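Local coordinates for ESAT-6-like protein MAB_3112 (Mycobacterium abscessus, PDB 4I0X) that is of unknown function but belongs to the secreted WXG100 (ESAT-6-like) proteins and forms a helical complex with its partner MAB_3113, at residues 58-61 / 62-66; 44-47 / 48-52; 12-15 / 16-20. The protein carries 4 engineered substitutions. One frame throughout, in Å; residues are numbered along the deposited sequence.

Interaction 1 of 3, residues 58-61 / 62-66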
loop_
_atom_site.group_PDB
_atom_site.type_symbol
_atom_site.label_atom_id
_atom_site.label_comp_id
_atom_site.label_asym_id
_atom_site.label_seq_id
_atom_site.Cartn_x
_atom_site.Cartn_y
_atom_site.Cartn_z
ATOM N N LYS A 58 3.281 1.369 -6.697
ATOM C CA LYS A 58 2.783 0.384 -7.641
ATOM C C LYS A 58 1.288 0.098 -7.368
ATOM O O LYS A 58 0.501 -0.077 -8.299
ATOM C CB LYS A 58 3.597 -0.906 -7.550
ATOM C CG LYS A 58 5.059 -0.746 -7.950
ATOM C CD LYS A 58 5.827 -2.081 -7.956
ATOM C CE LYS A 58 7.331 -1.819 -7.855
ATOM N NZ LYS A 58 8.174 -3.045 -7.770
ATOM N N VAL A 59 0.902 0.029 -6.097
ATOM C CA VAL A 59 -0.522 -0.178 -5.785
ATOM C C VAL A 59 -1.378 0.993 -6.314
ATOM O O VAL A 59 -2.404 0.799 -6.948
ATOM C CB VAL A 59 -0.762 -0.361 -4.259
ATOM C CG1 VAL A 59 -2.263 -0.291 -3.928
ATOM C CG2 VAL A 59 -0.169 -1.662 -3.766
ATOM N N TRP A 60 -0.910 2.207 -6.061
ATOM C CA TRP A 60 -1.617 3.437 -6.413
ATOM C C TRP A 60 -1.790 3.497 -7.909
ATOM O O TRP A 60 -2.850 3.848 -8.399
ATOM C CB TRP A 60 -0.807 4.683 -5.957
ATOM C CG TRP A 60 -1.333 5.997 -6.506
ATOM C CD1 TRP A 60 -2.252 6.814 -5.910
ATOM C CD2 TRP A 60 -1.015 6.609 -7.755
ATOM N NE1 TRP A 60 -2.522 7.906 -6.700
ATOM C CE2 TRP A 60 -1.779 7.803 -7.845
ATOM C CE3 TRP A 60 -0.177 6.270 -8.817
ATOM C CZ2 TRP A 60 -1.713 8.652 -8.943
ATOM C CZ3 TRP A 60 -0.117 7.128 -9.916
ATOM C CH2 TRP A 60 -0.880 8.298 -9.965
ATOM N N ASN A 61 -0.744 3.138 -8.631
ATOM C CA ASN A 61 -0.786 3.101 -10.087
ATOM C C ASN A 61 -1.757 2.078 -10.636
ATOM O O ASN A 61 -2.435 2.327 -11.637
ATOM C CB ASN A 61 0.600 2.861 -10.670
ATOM C CG ASN A 61 1.379 4.165 -10.850
ATOM O OD1 ASN A 61 1.077 4.968 -11.729
ATOM N ND2 ASN A 61 2.367 4.378 -10.014
ATOM N N ALA A 62 -1.818 0.925 -9.992
ATOM C CA ALA A 62 -2.720 -0.131 -10.446
ATOM C C ALA A 62 -4.165 0.260 -10.172
ATOM O O ALA A 62 -5.031 0.036 -11.016
ATOM C CB ALA A 62 -2.387 -1.457 -9.784
ATOM N N LEU A 63 -4.410 0.863 -9.019
ATOM C CA LEU A 63 -5.746 1.353 -8.657
ATOM C C LEU A 63 -6.263 2.430 -9.598
ATOM O O LEU A 63 -7.383 2.388 -10.018
ATOM C CB LEU A 63 -5.788 1.905 -7.213
ATOM C CG LEU A 63 -5.704 0.833 -6.145
ATOM C CD1 LEU A 63 -5.434 1.433 -4.805
ATOM C CD2 LEU A 63 -6.975 -0.031 -6.103
ATOM N N THR A 64 -5.428 3.385 -9.915
ATOM C CA THR A 64 -5.755 4.437 -10.836
ATOM C C THR A 64 -6.058 3.912 -12.221
ATOM O O THR A 64 -6.983 4.372 -12.866
ATOM C CB THR A 64 -4.563 5.419 -10.909
ATOM O OG1 THR A 64 -4.427 6.069 -9.631
ATOM C CG2 THR A 64 -4.770 6.422 -11.955
ATOM N N ASP A 65 -5.247 2.975 -12.689
ATOM C CA ASP A 65 -5.486 2.342 -13.983
ATOM C C ASP A 65 -6.833 1.654 -14.018
ATOM O O ASP A 65 -7.606 1.899 -14.904
ATOM C CB ASP A 65 -4.394 1.324 -14.320
ATOM C CG ASP A 65 -3.037 1.963 -14.504
ATOM O OD1 ASP A 65 -2.973 3.200 -14.701
ATOM O OD2 ASP A 65 -2.028 1.222 -14.451
ATOM N N ILE A 66 -7.126 0.776 -13.071
ATOM C CA ILE A 66 -8.388 0.056 -13.174
ATOM C C ILE A 66 -9.543 1.033 -12.963
ATOM O O ILE A 66 -10.589 0.880 -13.556
ATOM C CB ILE A 66 -8.471 -1.141 -12.166
ATOM C CG1 ILE A 66 -9.589 -2.125 -12.516
ATOM C CG2 ILE A 66 -8.701 -0.648 -10.765
ATOM C CD1 ILE A 66 -9.642 -2.529 -13.931
HETATM O O HOH W 1 -1.518 5.062 -13.585
#

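Interaction 2 of 3, residues 44-47 / 48-52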
loop_
_atom_site.group_PDB
_atom_site.type_symbol
_atom_site.label_atom_id
_atom_site.label_comp_id
_atom_site.label_asym_id
_atom_site.label_seq_id
_atom_site.Cartn_x
_atom_site.Cartn_y
_atom_site.Cartn_z
ATOM N N ALA A 44 18.842 0.137 7.742
ATOM C CA ALA A 44 17.922 -0.936 7.356
ATOM C C ALA A 44 16.486 -0.399 7.291
ATOM O O ALA A 44 15.718 -0.767 6.416
ATOM C CB ALA A 44 18.017 -2.092 8.341
ATOM N N TYR A 45 16.131 0.480 8.213
ATOM C CA TYR A 45 14.822 1.117 8.207
ATOM C C TYR A 45 14.612 1.945 6.938
ATOM O O TYR A 45 13.582 1.864 6.281
ATOM C CB TYR A 45 14.699 2.013 9.433
ATOM C CG TYR A 45 13.274 2.412 9.785
ATOM C CD1 TYR A 45 12.703 3.548 9.256
ATOM C CD2 TYR A 45 12.547 1.690 10.702
ATOM C CE1 TYR A 45 11.437 3.945 9.617
ATOM C CE2 TYR A 45 11.278 2.055 11.043
ATOM C CZ TYR A 45 10.726 3.206 10.510
ATOM O OH TYR A 45 9.448 3.593 10.892
ATOM N N ARG A 46 15.593 2.770 6.608
ATOM C CA ARG A 46 15.555 3.506 5.359
ATOM C C ARG A 46 15.333 2.614 4.130
ATOM O O ARG A 46 14.563 2.968 3.268
ATOM C CB ARG A 46 16.818 4.342 5.181
ATOM C CG ARG A 46 16.798 5.148 3.893
ATOM C CD ARG A 46 18.129 5.800 3.624
ATOM N NE ARG A 46 18.607 6.625 4.724
ATOM C CZ ARG A 46 18.526 7.957 4.777
ATOM N NH1 ARG A 46 17.951 8.653 3.794
ATOM N NH2 ARG A 46 19.030 8.605 5.831
ATOM N N SER A 47 15.995 1.461 4.022
ATOM C CA SER A 47 15.774 0.657 2.846
ATOM C C SER A 47 14.441 -0.156 2.925
ATOM O O SER A 47 13.821 -0.413 1.925
ATOM C CB SER A 47 17.008 -0.182 2.493
ATOM O OG SER A 47 17.185 -1.274 3.343
ATOM N N GLY A 48 13.965 -0.465 4.128
ATOM C CA GLY A 48 12.637 -0.991 4.305
ATOM C C GLY A 48 11.553 -0.033 3.816
ATOM O O GLY A 48 10.613 -0.442 3.138
ATOM N N TRP A 49 11.684 1.239 4.188
ATOM C CA TRP A 49 10.747 2.273 3.781
ATOM C C TRP A 49 10.775 2.501 2.271
ATOM O O TRP A 49 9.722 2.633 1.636
ATOM C CB TRP A 49 10.950 3.592 4.554
ATOM C CG TRP A 49 10.138 4.643 3.906
ATOM C CD1 TRP A 49 10.588 5.730 3.226
ATOM C CD2 TRP A 49 8.713 4.662 3.804
ATOM N NE1 TRP A 49 9.524 6.441 2.722
ATOM C CE2 TRP A 49 8.364 5.795 3.048
ATOM C CE3 TRP A 49 7.706 3.825 4.257
ATOM C CZ2 TRP A 49 7.045 6.112 2.753
ATOM C CZ3 TRP A 49 6.397 4.150 3.977
ATOM C CH2 TRP A 49 6.079 5.286 3.236
ATOM N N ASP A 50 11.963 2.516 1.690
ATOM C CA ASP A 50 12.113 2.614 0.252
ATOM C C ASP A 50 11.355 1.500 -0.440
ATOM O O ASP A 50 10.681 1.745 -1.440
ATOM C CB ASP A 50 13.571 2.536 -0.139
ATOM C CG ASP A 50 14.347 3.793 0.230
ATOM O OD1 ASP A 50 13.726 4.780 0.692
ATOM O OD2 ASP A 50 15.587 3.787 0.037
ATOM N N GLU A 51 11.450 0.284 0.096
ATOM C CA GLU A 51 10.700 -0.835 -0.470
ATOM C C GLU A 51 9.194 -0.687 -0.192
ATOM O O GLU A 51 8.391 -0.911 -1.055
ATOM C CB GLU A 51 11.231 -2.186 0.019
ATOM C CG GLU A 51 10.339 -3.323 -0.410
ATOM C CD GLU A 51 10.918 -4.705 -0.159
ATOM O OE1 GLU A 51 11.993 -4.836 0.472
ATOM O OE2 GLU A 51 10.265 -5.669 -0.586
ATOM N N MET A 52 8.802 -0.291 1.013
ATOM C CA MET A 52 7.399 -0.018 1.281
ATOM C C MET A 52 6.755 1.075 0.348
ATOM O O MET A 52 5.648 0.918 -0.176
ATOM C CB MET A 52 7.264 0.357 2.757
ATOM C CG MET A 52 5.896 0.485 3.221
ATOM S SD MET A 52 5.724 0.488 5.035
ATOM C CE MET A 52 3.954 0.356 4.978
#

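Interaction 3 of 3, residues 12-15 / 16-20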
loop_
_atom_site.group_PDB
_atom_site.type_symbol
_atom_site.label_atom_id
_atom_site.label_comp_id
_atom_site.label_asym_id
_atom_site.label_seq_id
_atom_site.Cartn_x
_atom_site.Cartn_y
_atom_site.Cartn_z
ATOM N N ALA A 12 -11.983 2.300 -6.184
ATOM C CA ALA A 12 -10.568 2.247 -6.544
ATOM C C ALA A 12 -9.937 3.665 -6.605
ATOM O O ALA A 12 -8.825 3.880 -6.145
ATOM C CB ALA A 12 -10.419 1.542 -7.880
ATOM N N ALA A 13 -10.653 4.619 -7.193
ATOM C CA ALA A 13 -10.161 5.975 -7.320
ATOM C C ALA A 13 -9.971 6.620 -5.953
ATOM O O ALA A 13 -8.946 7.249 -5.694
ATOM C CB ALA A 13 -11.095 6.803 -8.141
ATOM N N SER A 14 -10.948 6.441 -5.077
ATOM C CA SER A 14 -10.869 6.994 -3.717
ATOM C C SER A 14 -9.706 6.385 -2.929
ATOM O O SER A 14 -8.982 7.099 -2.231
ATOM C CB SER A 14 -12.190 6.768 -2.964
ATOM O OG SER A 14 -12.158 7.405 -1.701
ATOM N N LEU A 15 -9.537 5.067 -3.023
ATOM C CA LEU A 15 -8.463 4.410 -2.320
ATOM C C LEU A 15 -7.118 4.906 -2.844
ATOM O O LEU A 15 -6.209 5.113 -2.069
ATOM C CB LEU A 15 -8.580 2.899 -2.463
ATOM C CG LEU A 15 -7.458 2.078 -1.821
ATOM C CD1 LEU A 15 -7.362 2.324 -0.302
ATOM C CD2 LEU A 15 -7.697 0.587 -2.115
ATOM N N ALA A 16 -6.995 5.078 -4.165
ATOM C CA ALA A 16 -5.780 5.655 -4.772
ATOM C C ALA A 16 -5.442 7.022 -4.165
ATOM O O ALA A 16 -4.304 7.258 -3.758
ATOM C CB ALA A 16 -5.924 5.765 -6.328
ATOM N N ASP A 17 -6.432 7.919 -4.080
ATOM C CA ASP A 17 -6.213 9.237 -3.508
ATOM C C ASP A 17 -5.725 9.152 -2.054
ATOM O O ASP A 17 -4.795 9.847 -1.664
ATOM C CB ASP A 17 -7.475 10.097 -3.538
ATOM C CG ASP A 17 -7.781 10.677 -4.933
ATOM O OD1 ASP A 17 -6.965 10.478 -5.875
ATOM O OD2 ASP A 17 -8.855 11.328 -5.060
ATOM N N GLN A 18 -6.348 8.294 -1.259
ATOM C CA GLN A 18 -5.932 8.108 0.141
ATOM C C GLN A 18 -4.544 7.475 0.294
ATOM O O GLN A 18 -3.779 7.850 1.164
ATOM C CB GLN A 18 -6.966 7.256 0.865
ATOM C CG GLN A 18 -8.332 7.913 0.937
ATOM C CD GLN A 18 -9.406 6.984 1.478
ATOM O OE1 GLN A 18 -9.519 6.780 2.678
ATOM N NE2 GLN A 18 -10.198 6.430 0.583
ATOM N N MET A 19 -4.200 6.527 -0.569
ATOM C CA MET A 19 -2.875 5.901 -0.516
ATOM C C MET A 19 -1.763 6.843 -0.890
ATOM O O MET A 19 -0.674 6.826 -0.279
ATOM C CB MET A 19 -2.844 4.669 -1.405
ATOM C CG MET A 19 -3.561 3.498 -0.816
ATOM S SD MET A 19 -3.265 1.982 -1.749
ATOM C CE MET A 19 -1.468 1.902 -1.582
ATOM N N ARG A 20 -2.044 7.721 -1.853
ATOM C CA ARG A 20 -1.065 8.682 -2.271
ATOM C C ARG A 20 -0.771 9.639 -1.135
ATOM O O ARG A 20 0.422 9.891 -0.823
ATOM C CB ARG A 20 -1.520 9.482 -3.503
ATOM C CG ARG A 20 -0.413 10.383 -4.043
ATOM C CD ARG A 20 -0.895 11.254 -5.183
ATOM N NE ARG A 20 0.007 11.211 -6.338
ATOM C CZ ARG A 20 1.189 11.830 -6.429
ATOM N NH1 ARG A 20 1.669 12.552 -5.419
ATOM N NH2 ARG A 20 1.904 11.710 -7.545
#

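Interaction 1 of 3, residues 58-61 / 62-66
Thr64 carries its OG1 beside its own backbone N (chi1 -66°), and Trp60 places CG beside its carbonyl carbon (chi1 169°), where a near-perpendicular chi2 of 91° presents one face of the indole to that hydroxyl. OG1 stands 3.6 Å from CE2 of Trp60, above the centre of the ring system. The same hydroxyl donates to the Trp60 carbonyl, with OG1 and Trp60 O 3.0 Å apart, while the Thr64 N-H reaches that oxygen from the opposite face of the carbonyl plane, so two donors grip one acceptor. Threonine suits this place because a short beta-hydroxyl beside the backbone N reaches the carbonyl four residues back, which already accepts the Thr64 N-H. Helix 40-72 is the second arm of the WXG100 helical hairpin, and Trp60 and Thr64 both press on Ala16 of helix 4-32. On the buried side Val59 and Leu63 run side by side, Val59 CG1 meeting Leu63 CD1 at 3.7 Å; branched aliphatic chains suit this strip, which also touches Met19 and Leu15. At the polar edge a water sits between Asn61 and Asp65, 3.2 Å from Asn61 OD1 and 2.6 Å from Asp65 OD1. Asn61 ND2 turns back to the Thr57 carbonyl.

Interaction 2 of 3, residues 44-47 / 48-52
Ser47 O accepts Glu51 N at 3.1 Å within helix 40-72, the second arm of the WXG100 helical hairpin. Together with Gly48 and Arg46, Ser47 forms much of this local contact, which is built chiefly from backbone. Gly48 N donates to Ala44 O at 2.9 Å, an ordinary i to i+4 helical bond. With no side chain, Gly48 adds no bulk on a buried part of the helix. Ser47 holds OG between its backbone N and carbonyl carbon (chi1 75°), a position from which the hydroxyl folds back on the preceding turn and makes a weak bond from OG to Ala44 O at 3.4 Å; a small polar residue fits this exposed surface. The long Arg46 side chain leaves the turn and lies in a cation-pi contact with Phe34, near the hairpin bend. On the buried side, Trp49 bonds through NE1 to Asp27 of helix 4-32, and Tyr45 through OH to Thr20 of the MAB_3113 chain, polar ends that let large aromatics sit between helices. Arg46 O receives Asp50 N at 3.1 Å. Asp50 also sets its carboxylate beside its own N (chi1 -72°), which leaves CG 3.2 Å from Arg46 O without a bond between the two groups, since both are acceptors.

Interaction 3 of 3, residues 12-15 / 16-20
Leu15 and Met19 meet on the buried side of helix 4-32, the first arm of the WXG100 helical hairpin, while Ser14 and Gln18 meet one turn apart on its exposed side. The Leu15 side chain, its CG anti to the backbone N, passes at a slant to the CG-SD part of Met19, with Leu15 CD1 4.0 Å from Met19 CG. In Met19, chi1 of -75° puts CG beside the backbone N, and an extended chi2 leads SD on to 4.2 Å from Leu15 CG. An unbranched, flexible methionine can follow the leucine in this way, and both residues also pack against the MAB_3113 chain, Leu15 on Asn33 and Met19 on Val30. Ala16, with only a methyl group, lets Trp60 and Thr64 of helix 40-72 come close. In Gln18, chi1 of -63° directs CG back along the helix, and the extended chain carries the amide to the Ser14 carbonyl. A long amide side chain can thus stay at the surface and still bond its own helix. Ser14 O therefore takes two donors from opposite faces of its carbonyl plane, Gln18 N in the usual helical bond and Gln18 NE2 from the other side. Gln18 NE2 stands above that plane, 3.1 Å from Ser14 O, and an N-H in the amide plane points at the oxygen.

Overall arrangement
Interactions 1 and 3 face each other across the two arms of the hairpin, their centres about 9 Å apart. Val59 CG1 meets Met19 SD at 3.3 Å and Leu63 CD1 meets Leu15 CD2 at 3.6 Å, so the apolar pair of each helix packs on that of the other. Arg20 extends over to Trp60 in a cation-pi contact. Interaction 2 shares helix 40-72 with interaction 1 but lies nearer the bend, its centre about 21 Å from that of interaction 1 and 22 Å from that of interaction 3, touching neither. All three also border the MAB_3113 chain, consistent with a hairpin whose buried sides serve both the intrachain and the heterodimer packing.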